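Local coordinates for protein 4-carboxymuconolactone decarboxylase (Sinorhizobium meliloti, PDB 4G9Q) that probably works as an enzyme of the carboxymuconolactone decarboxylase family, though whether its chemistry is decarboxylation or peroxiredoxin-like remains uncertain, at residues Ala118-Trp123 with Arg190-Arg195; Ser111-His116 with Pro196-Arg201; Arg76-Ile81 with Arg203-Ile208. All coordinates share one frame; numbering follows the deposited sequence.

Overall arrangement
All three contacts join one carboxymuconolactone decarboxylase family region of the chain to the other, and they form a continuous path from the subunit interface to the core. Contacts 1 and 2 share helix 107-120 and have centres about 9 Å apart; both touch the second subunit. Contacts 2 and 3 share helix 200-213, with centres about 10 Å apart, and contact 3 lies only about 3 Å from the centre of the chain. Glu112 ties them together: its OE2 lies 2.8 Å from Arg195 NE of contact 1 and 2.9 Å from Arg203 NH2 of contact 3. A second tie is the probable hydrogen bond of His116 NE2 to Thr207 OG1, 2.7 Å.

Contact 1. Residues Ala118-Trp123 with Arg190-Arg195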
loop_
_atom_site.group_PDB
_atom_site.type_symbol
_atom_site.label_atom_id
_atom_site.label_comp_id
_atom_site.label_asym_id
_atom_site.label_seq_id
_atom_site.Cartn_x
_atom_site.Cartn_y
_atom_site.Cartn_z
ATOM N N ALA A 118 -1.346 15.421 -1.022
ATOM C CA ALA A 118 -0.052 15.409 -1.720
ATOM C C ALA A 118 1.069 15.325 -0.685
ATOM O O ALA A 118 2.041 14.578 -0.854
ATOM C CB ALA A 118 0.111 16.651 -2.583
ATOM N N TYR A 119 0.907 16.071 0.405
ATOM C CA TYR A 119 1.892 16.079 1.480
ATOM C C TYR A 119 1.771 14.869 2.398
ATOM O O TYR A 119 2.780 14.303 2.803
ATOM C CB TYR A 119 1.777 17.360 2.301
ATOM C CG TYR A 119 2.176 18.595 1.534
ATOM C CD1 TYR A 119 3.505 19.031 1.517
ATOM C CD2 TYR A 119 1.226 19.330 0.828
ATOM C CE1 TYR A 119 3.874 20.183 0.808
ATOM C CE2 TYR A 119 1.585 20.471 0.115
ATOM C CZ TYR A 119 2.903 20.888 0.108
ATOM O OH TYR A 119 3.242 22.018 -0.592
ATOM N N TYR A 120 0.543 14.471 2.725
ATOM C CA TYR A 120 0.340 13.418 3.728
ATOM C C TYR A 120 0.289 11.997 3.186
ATOM O O TYR A 120 0.656 11.049 3.898
ATOM C CB TYR A 120 -0.845 13.740 4.653
ATOM C CG TYR A 120 -0.424 14.679 5.754
ATOM C CD1 TYR A 120 0.107 14.186 6.944
ATOM C CD2 TYR A 120 -0.499 16.065 5.588
ATOM C CE1 TYR A 120 0.527 15.037 7.951
ATOM C CE2 TYR A 120 -0.085 16.930 6.600
ATOM C CZ TYR A 120 0.426 16.410 7.775
ATOM O OH TYR A 120 0.846 17.244 8.782
ATOM N N SER A 121 -0.159 11.842 1.943
ATOM C CA SER A 121 -0.192 10.529 1.300
ATOM C C SER A 121 0.933 10.381 0.281
ATOM O O SER A 121 1.429 9.275 0.047
ATOM C CB SER A 121 -1.550 10.268 0.650
ATOM O OG SER A 121 -2.585 10.286 1.624
ATOM N N GLY A 122 1.348 11.492 -0.313
ATOM C CA GLY A 122 2.434 11.464 -1.296
ATOM C C GLY A 122 2.006 12.087 -2.605
ATOM O O GLY A 122 0.832 12.023 -2.976
ATOM N N TRP A 123 2.963 12.685 -3.311
ATOM C CA TRP A 123 2.662 13.471 -4.501
ATOM C C TRP A 123 1.950 12.654 -5.572
ATOM O O TRP A 123 0.996 13.131 -6.187
ATOM C CB TRP A 123 3.940 14.088 -5.073
ATOM C CG TRP A 123 3.802 15.553 -5.327
ATOM C CD1 TRP A 123 3.619 16.168 -6.532
ATOM C CD2 TRP A 123 3.829 16.590 -4.346
ATOM N NE1 TRP A 123 3.532 17.530 -6.361
ATOM C CE2 TRP A 123 3.662 17.816 -5.028
ATOM C CE3 TRP A 123 3.987 16.603 -2.952
ATOM C CZ2 TRP A 123 3.641 19.048 -4.365
ATOM C CZ3 TRP A 123 3.969 17.827 -2.291
ATOM C CH2 TRP A 123 3.796 19.034 -3.001
ATOM N N ARG A 190 3.330 26.063 9.174
ATOM C CA ARG A 190 3.226 27.506 8.943
ATOM C C ARG A 190 2.626 27.869 7.582
ATOM O O ARG A 190 2.629 29.044 7.189
ATOM C CB ARG A 190 4.580 28.195 9.157
ATOM C CG ARG A 190 4.988 28.257 10.619
ATOM C CD ARG A 190 6.213 29.133 10.837
ATOM N NE ARG A 190 6.005 30.039 11.968
ATOM C CZ ARG A 190 5.570 31.291 11.859
ATOM N NH1 ARG A 190 5.308 31.816 10.667
ATOM N NH2 ARG A 190 5.404 32.029 12.946
ATOM N N ASP A 191 2.103 26.868 6.872
ATOM C CA ASP A 191 1.411 27.108 5.601
ATOM C C ASP A 191 0.215 26.183 5.399
ATOM O O ASP A 191 -0.924 26.607 5.585
ATOM C CB ASP A 191 2.367 27.043 4.395
ATOM C CG ASP A 191 1.646 27.248 3.064
ATOM O OD1 ASP A 191 0.569 27.885 3.056
ATOM O OD2 ASP A 191 2.146 26.773 2.018
ATOM N N LEU A 192 0.473 24.922 5.030
ATOM C CA LEU A 192 -0.598 23.974 4.707
ATOM C C LEU A 192 -1.733 23.961 5.742
ATOM O O LEU A 192 -2.909 24.062 5.374
ATOM C CB LEU A 192 -0.032 22.553 4.494
ATOM C CG LEU A 192 -1.007 21.456 4.027
ATOM C CD1 LEU A 192 -1.544 21.728 2.630
ATOM C CD2 LEU A 192 -0.329 20.088 4.087
ATOM N N TRP A 193 -1.374 23.867 7.022
ATOM C CA TRP A 193 -2.353 23.749 8.105
ATOM C C TRP A 193 -3.114 25.042 8.377
ATOM O O TRP A 193 -4.157 25.023 9.028
ATOM C CB TRP A 193 -1.696 23.212 9.385
ATOM C CG TRP A 193 -1.538 21.724 9.320
ATOM C CD1 TRP A 193 -0.416 21.030 8.981
ATOM C CD2 TRP A 193 -2.556 20.752 9.565
ATOM N NE1 TRP A 193 -0.669 19.674 9.010
ATOM C CE2 TRP A 193 -1.977 19.477 9.364
ATOM C CE3 TRP A 193 -3.900 20.831 9.952
ATOM C CZ2 TRP A 193 -2.700 18.287 9.531
ATOM C CZ3 TRP A 193 -4.621 19.645 10.116
ATOM C CH2 TRP A 193 -4.012 18.393 9.906
ATOM N N LEU A 194 -2.598 26.151 7.852
ATOM C CA LEU A 194 -3.247 27.457 7.988
ATOM C C LEU A 194 -4.035 27.872 6.743
ATOM O O LEU A 194 -4.683 28.927 6.728
ATOM C CB LEU A 194 -2.199 28.522 8.332
ATOM C CG LEU A 194 -1.304 28.202 9.533
ATOM C CD1 LEU A 194 -0.260 29.299 9.719
ATOM C CD2 LEU A 194 -2.126 27.985 10.816
ATOM N N ARG A 195 -3.992 27.050 5.697
ATOM C CA ARG A 195 -4.765 27.332 4.494
ATOM C C ARG A 195 -6.264 27.240 4.801
ATOM O O ARG A 195 -6.715 26.264 5.399
ATOM C CB ARG A 195 -4.350 26.397 3.356
ATOM C CG ARG A 195 -2.981 26.743 2.749
ATOM C CD ARG A 195 -2.523 25.669 1.753
ATOM N NE ARG A 195 -3.503 25.475 0.683
ATOM C CZ ARG A 195 -3.569 26.198 -0.432
ATOM N NH1 ARG A 195 -2.694 27.174 -0.667
ATOM N NH2 ARG A 195 -4.513 25.937 -1.323
#
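Leu192 points its CG anti to the backbone N (chi1 -175°), which brings its CD2 methyl up to both Tyr119 and Tyr120, with CD1 beside Tyr119 only, while Trp193 holds its CG anti to the carbonyl carbon (chi1 -80°), placing the indole beside the Tyr120 hydroxyl. The Trp193 NE1 donates to Tyr120 OH at 2.9 Å in a nearly straight bond, and the oxygen sits almost in the indole plane, at its edge. The two side chains cross at about a right angle, and their rings meet rim to rim, neither lying over the other; Tyr120 CZ is 4.0 Å from Trp193 CZ2. Beside this polar joint, one methyl does most of the apolar work. Leu192 CD2 touches Tyr119 CD2 at 3.7 Å and approaches the edge of the Tyr120 ring, near its plane, at CE2, 4.0 Å away. A phenylalanine in place of Tyr120 would keep the rim contact with Leu192 but would probably leave the buried Trp193 N-H without this acceptor. One face of the Tyr119 ring is covered by Trp123, whose CZ3 lies 3.8 Å above its centre. The Tyr119 hydroxyl is hydrogen-bonded to Arg60 of the second subunit, which also forms a salt bridge with Asp191. His116 stacks on Tyr120 and meets Trp193 edge-to-face, and His223 packs against both. The contact thus sets the last turn of helix 107-120 against the type I beta turn from Leu192 to Arg195: an aromatic and histidine-rich cluster linking the two family regions of this all-alpha carboxymuconolactone decarboxylase fold, next to its trimer interface.

Contact 2. Residues Ser111-His116 with Pro196-Arg201; sequences SETITH and PDLAPR
The flat groups of Glu112 and Asp197 are two carboxylates that lie near each other with planes 30° apart, though the side chains that carry them cross at about a right angle. Glu112 OE1 stands 3.9 Å from Asp197 OD2, a proximity of like charges, and only 3.7 Å from Asp197 CB. Nearer the backbone of Glu112 the contact turns apolar. Leu198 lays its branch point against the aliphatic part of the glutamate, with Leu198 CG 3.6 Å from Glu112 CG and Leu198 CD1 3.7 Å from that same Glu112 CG. This fit depends on the shape of the glutamate: its CG is anti to the backbone N (chi1 -170°) and the chain then bends at chi2 (65°), so that the methylenes present their flank to Leu198 as the acid end folds toward Asp197. One helical residue further on, Thr113 meets the end of the leucine, its OG1 4.0 Å from Leu198 CD1; that hydroxyl is hydrogen-bonded to Glu109 O, within its own helix. Residues 196-199 lead into helix 200-213, with Ala199 at the N-cap, and Leu198 packs them against helix 107-120. The two acids are each engaged elsewhere. Glu112 OE2 forms salt bridges with Arg195 and Arg203, while Asp197 OD1 is hydrogen-bonded to Ala149 N. Arg195 also forms a long, weak ion pair with Asp197 OD2, so the chemistry implies a buried glutamate whose methylenes pack against a leucine while its repulsion from Asp197 is probably eased by the arginines.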
loop_
_atom_site.group_PDB
_atom_site.type_symbol
_atom_site.label_atom_id
_atom_site.label_comp_id
_atom_site.label_asym_id
_atom_site.label_seq_id
_atom_site.Cartn_x
_atom_site.Cartn_y
_atom_site.Cartn_z
ATOM N N SER A 111 -10.845 20.008 -3.782
ATOM C CA SER A 111 -9.601 20.586 -4.281
ATOM C C SER A 111 -8.529 20.615 -3.192
ATOM O O SER A 111 -7.381 20.182 -3.411
ATOM C CB SER A 111 -9.873 22.003 -4.810
ATOM O OG SER A 111 -8.705 22.575 -5.356
ATOM N N GLU A 112 -8.906 21.108 -2.014
ATOM C CA GLU A 112 -7.956 21.236 -0.907
ATOM C C GLU A 112 -7.557 19.886 -0.313
ATOM O O GLU A 112 -6.423 19.719 0.137
ATOM C CB GLU A 112 -8.503 22.179 0.172
ATOM C CG GLU A 112 -7.487 22.564 1.255
ATOM C CD GLU A 112 -6.311 23.379 0.731
ATOM O OE1 GLU A 112 -6.332 23.808 -0.449
ATOM O OE2 GLU A 112 -5.359 23.593 1.508
ATOM N N THR A 113 -8.475 18.919 -0.332
ATOM C CA THR A 113 -8.163 17.575 0.167
ATOM C C THR A 113 -7.041 16.944 -0.658
ATOM O O THR A 113 -6.112 16.340 -0.109
ATOM C CB THR A 113 -9.416 16.676 0.176
ATOM O OG1 THR A 113 -10.365 17.228 1.090
ATOM C CG2 THR A 113 -9.071 15.248 0.617
ATOM N N ILE A 114 -7.133 17.107 -1.971
ATOM C CA ILE A 114 -6.109 16.623 -2.896
ATOM C C ILE A 114 -4.745 17.259 -2.583
ATOM O O ILE A 114 -3.744 16.557 -2.455
ATOM C CB ILE A 114 -6.552 16.832 -4.364
ATOM C CG1 ILE A 114 -7.771 15.939 -4.640
ATOM C CG2 ILE A 114 -5.410 16.516 -5.338
ATOM C CD1 ILE A 114 -8.581 16.310 -5.869
ATOM N N THR A 115 -4.719 18.581 -2.422
ATOM C CA THR A 115 -3.471 19.278 -2.110
ATOM C C THR A 115 -2.896 18.849 -0.764
ATOM O O THR A 115 -1.685 18.630 -0.635
ATOM C CB THR A 115 -3.668 20.797 -2.161
ATOM O OG1 THR A 115 -4.062 21.158 -3.490
ATOM C CG2 THR A 115 -2.385 21.534 -1.794
ATOM N N HIS A 116 -3.768 18.730 0.233
ATOM C CA HIS A 116 -3.359 18.302 1.556
ATOM C C HIS A 116 -2.737 16.910 1.515
ATOM O O HIS A 116 -1.699 16.667 2.132
ATOM C CB HIS A 116 -4.549 18.312 2.523
ATOM C CG HIS A 116 -4.150 18.106 3.949
ATOM N ND1 HIS A 116 -3.544 19.089 4.698
ATOM C CD2 HIS A 116 -4.248 17.021 4.755
ATOM C CE1 HIS A 116 -3.281 18.620 5.904
ATOM N NE2 HIS A 116 -3.701 17.369 5.967
ATOM N N PRO A 196 -7.037 28.275 4.429
ATOM C CA PRO A 196 -8.441 28.320 4.878
ATOM C C PRO A 196 -9.435 27.438 4.107
ATOM O O PRO A 196 -10.590 27.308 4.526
ATOM C CB PRO A 196 -8.808 29.804 4.715
ATOM C CG PRO A 196 -7.936 30.274 3.584
ATOM C CD PRO A 196 -6.620 29.542 3.794
ATOM N N ASP A 197 -8.991 26.825 3.012
ATOM C CA ASP A 197 -9.891 26.116 2.097
ATOM C C ASP A 197 -10.465 24.820 2.683
ATOM O O ASP A 197 -11.465 24.296 2.190
ATOM C CB ASP A 197 -9.190 25.889 0.758
ATOM C CG ASP A 197 -8.426 27.127 0.295
ATOM O OD1 ASP A 197 -8.976 27.873 -0.544
ATOM O OD2 ASP A 197 -7.301 27.372 0.810
ATOM N N LEU A 198 -9.830 24.315 3.736
ATOM C CA LEU A 198 -10.469 23.364 4.640
ATOM C C LEU A 198 -10.459 23.982 6.021
ATOM O O LEU A 198 -9.433 24.514 6.462
ATOM C CB LEU A 198 -9.713 22.035 4.687
ATOM C CG LEU A 198 -9.845 21.064 3.515
ATOM C CD1 LEU A 198 -8.776 19.972 3.609
ATOM C CD2 LEU A 198 -11.255 20.464 3.423
ATOM N N ALA A 199 -11.598 23.915 6.705
ATOM C CA ALA A 199 -11.649 24.237 8.127
ATOM C C ALA A 199 -10.712 23.283 8.866
ATOM O O ALA A 199 -10.558 22.131 8.443
ATOM C CB ALA A 199 -13.068 24.093 8.640
ATOM N N PRO A 200 -10.061 23.756 9.952
ATOM C CA PRO A 200 -9.132 22.908 10.708
ATOM C C PRO A 200 -9.718 21.544 11.071
ATOM O O PRO A 200 -9.029 20.532 10.929
ATOM C CB PRO A 200 -8.853 23.742 11.958
ATOM C CG PRO A 200 -8.914 25.141 11.439
ATOM C CD PRO A 200 -10.076 25.133 10.488
ATOM N N ARG A 201 -10.979 21.519 11.508
ATOM C CA ARG A 201 -11.665 20.262 11.822
ATOM C C ARG A 201 -11.669 19.298 10.636
ATOM O O ARG A 201 -11.403 18.102 10.793
ATOM C CB ARG A 201 -13.103 20.542 12.255
ATOM C CG ARG A 201 -13.909 19.290 12.552
ATOM C CD ARG A 201 -15.322 19.481 12.057
ATOM N NE ARG A 201 -16.195 18.350 12.357
ATOM C CZ ARG A 201 -16.727 17.540 11.446
ATOM N NH1 ARG A 201 -16.475 17.711 10.153
ATOM N NH2 ARG A 201 -17.530 16.558 11.834
#

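Contact 3. Residues Arg76-Ile81 with Arg203-Ile208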
loop_
_atom_site.group_PDB
_atom_site.type_symbol
_atom_site.label_atom_id
_atom_site.label_comp_id
_atom_site.label_asym_id
_atom_site.label_seq_id
_atom_site.Cartn_x
_atom_site.Cartn_y
_atom_site.Cartn_z
ATOM N N ARG A 76 -18.855 11.760 5.811
ATOM C CA ARG A 76 -18.535 10.434 5.263
ATOM C C ARG A 76 -17.922 10.533 3.864
ATOM O O ARG A 76 -17.010 9.777 3.524
ATOM C CB ARG A 76 -19.761 9.516 5.258
ATOM C CG ARG A 76 -20.099 8.984 6.631
ATOM C CD ARG A 76 -21.321 8.069 6.623
ATOM N NE ARG A 76 -21.777 7.901 8.001
ATOM C CZ ARG A 76 -21.312 6.982 8.842
ATOM N NH1 ARG A 76 -20.391 6.104 8.447
ATOM N NH2 ARG A 76 -21.779 6.935 10.081
ATOM N N SER A 77 -18.415 11.473 3.062
ATOM C CA SER A 77 -17.841 11.705 1.737
ATOM C C SER A 77 -16.380 12.166 1.816
ATOM O O SER A 77 -15.539 11.677 1.062
ATOM C CB SER A 77 -18.688 12.695 0.935
ATOM O OG SER A 77 -19.875 12.082 0.453
ATOM N N LEU A 78 -16.079 13.087 2.733
ATOM C CA LEU A 78 -14.698 13.530 2.943
ATOM C C LEU A 78 -13.790 12.383 3.381
ATOM O O LEU A 78 -12.675 12.239 2.879
ATOM C CB LEU A 78 -14.630 14.671 3.962
ATOM C CG LEU A 78 -14.971 16.071 3.443
ATOM C CD1 LEU A 78 -15.107 17.020 4.623
ATOM C CD2 LEU A 78 -13.921 16.572 2.450
ATOM N N VAL A 79 -14.280 11.571 4.316
ATOM C CA VAL A 79 -13.545 10.401 4.808
ATOM C C VAL A 79 -13.276 9.401 3.680
ATOM O O VAL A 79 -12.172 8.852 3.565
ATOM C CB VAL A 79 -14.312 9.719 5.963
ATOM C CG1 VAL A 79 -13.721 8.354 6.302
ATOM C CG2 VAL A 79 -14.306 10.620 7.201
ATOM N N THR A 80 -14.291 9.179 2.850
ATOM C CA THR A 80 -14.195 8.219 1.750
ATOM C C THR A 80 -13.211 8.700 0.682
ATOM O O THR A 80 -12.358 7.930 0.228
ATOM C CB THR A 80 -15.573 7.939 1.130
ATOM O OG1 THR A 80 -16.478 7.541 2.169
ATOM C CG2 THR A 80 -15.484 6.813 0.088
ATOM N N ILE A 81 -13.319 9.974 0.295
ATOM C CA ILE A 81 -12.375 10.541 -0.674
ATOM C C ILE A 81 -10.936 10.413 -0.165
ATOM O O ILE A 81 -10.043 9.974 -0.903
ATOM C CB ILE A 81 -12.728 12.003 -1.035
ATOM C CG1 ILE A 81 -13.973 12.024 -1.932
ATOM C CG2 ILE A 81 -11.555 12.698 -1.730
ATOM C CD1 ILE A 81 -14.510 13.422 -2.159
ATOM N N ARG A 203 -9.698 19.471 7.874
ATOM C CA ARG A 203 -8.329 19.111 7.494
ATOM C C ARG A 203 -7.811 17.977 8.381
ATOM O O ARG A 203 -7.162 17.050 7.901
ATOM C CB ARG A 203 -7.398 20.325 7.548
ATOM C CG ARG A 203 -6.072 20.109 6.824
ATOM C CD ARG A 203 -5.196 21.363 6.842
ATOM N NE ARG A 203 -5.796 22.476 6.101
ATOM C CZ ARG A 203 -5.697 22.652 4.783
ATOM N NH1 ARG A 203 -5.028 21.784 4.026
ATOM N NH2 ARG A 203 -6.283 23.698 4.218
ATOM N N SER A 204 -8.123 18.048 9.672
ATOM C CA SER A 204 -7.775 16.976 10.600
ATOM C C SER A 204 -8.544 15.697 10.268
ATOM O O SER A 204 -7.983 14.601 10.336
ATOM C CB SER A 204 -8.040 17.409 12.041
ATOM O OG SER A 204 -7.064 18.354 12.463
ATOM N N LEU A 205 -9.821 15.847 9.910
ATOM C CA LEU A 205 -10.653 14.713 9.501
ATOM C C LEU A 205 -10.036 13.957 8.318
ATOM O O LEU A 205 -9.892 12.736 8.365
ATOM C CB LEU A 205 -12.080 15.174 9.167
ATOM C CG LEU A 205 -13.068 14.105 8.685
ATOM C CD1 LEU A 205 -13.257 13.027 9.749
ATOM C CD2 LEU A 205 -14.404 14.730 8.311
ATOM N N VAL A 206 -9.671 14.681 7.263
ATOM C CA VAL A 206 -9.069 14.033 6.094
ATOM C C VAL A 206 -7.709 13.404 6.430
ATOM O O VAL A 206 -7.374 12.340 5.908
ATOM C CB VAL A 206 -8.987 14.958 4.838
ATOM C CG1 VAL A 206 -10.391 15.295 4.317
ATOM C CG2 VAL A 206 -8.207 16.222 5.107
ATOM N N THR A 207 -6.948 14.055 7.311
ATOM C CA THR A 207 -5.653 13.528 7.745
ATOM C C THR A 207 -5.819 12.209 8.504
ATOM O O THR A 207 -5.162 11.222 8.166
ATOM C CB THR A 207 -4.855 14.544 8.593
ATOM O OG1 THR A 207 -4.759 15.780 7.876
ATOM C CG2 THR A 207 -3.448 14.022 8.892
ATOM N N ILE A 208 -6.696 12.174 9.506
ATOM C CA ILE A 208 -6.873 10.920 10.255
ATOM C C ILE A 208 -7.394 9.805 9.342
ATOM O O ILE A 208 -6.965 8.656 9.462
ATOM C CB ILE A 208 -7.698 11.064 11.584
ATOM C CG1 ILE A 208 -9.146 11.500 11.328
ATOM C CG2 ILE A 208 -6.965 12.008 12.571
ATOM C CD1 ILE A 208 -10.056 11.360 12.560
#
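Helices 73-86 and 200-213 run in broadly the same direction here, the axes of 76-81 and 203-208 crossing at -43° with a closest approach of 8.7 Å and the CA atoms of Val79 and Val206 only 5.9 Å apart. Across that crossing, Val79 CG2 touches Leu205 CD1 at 3.7 Å, and the two side chains meet at about a right angle. Leu205 reaches this methyl because its CG is anti to the backbone N (chi1 178°), and its other methyl, CD2, lies 4.4 Å from Leu78 CB. On the companion side, Leu78 CD2 approaches Val206 CG1 at 4.2 Å, a looser meeting in which Val206 CG1 also lies against the Leu78 carbonyl oxygen. The pattern is reciprocal: both segments read Arg-Ser-Leu-Val-Thr-Ile, and the leucine of each packs on the valine of the other, consistent with two family regions related by an approximate twofold axis. This pairing of like helices lies near the centre of the all-alpha fold. The likeness extends to the polar faces turned away from the crossing. Thr80 OG1 donates to Arg76 O at 2.7 Å from above the carbonyl plane, 36° out of it, while the backbone N of Thr80 reaches the same oxygen from the opposite face. Thr207 OG1 bonds Arg203 O in a like way, again at 2.7 Å, tilted from the carbonyl plane, with its own backbone N on the other face. Thr80 OG1 is also hydrogen-bonded to His243 and Arg76 forms a salt bridge with Glu239, the counterparts of His116 and Glu112 beside Thr207 and Arg203.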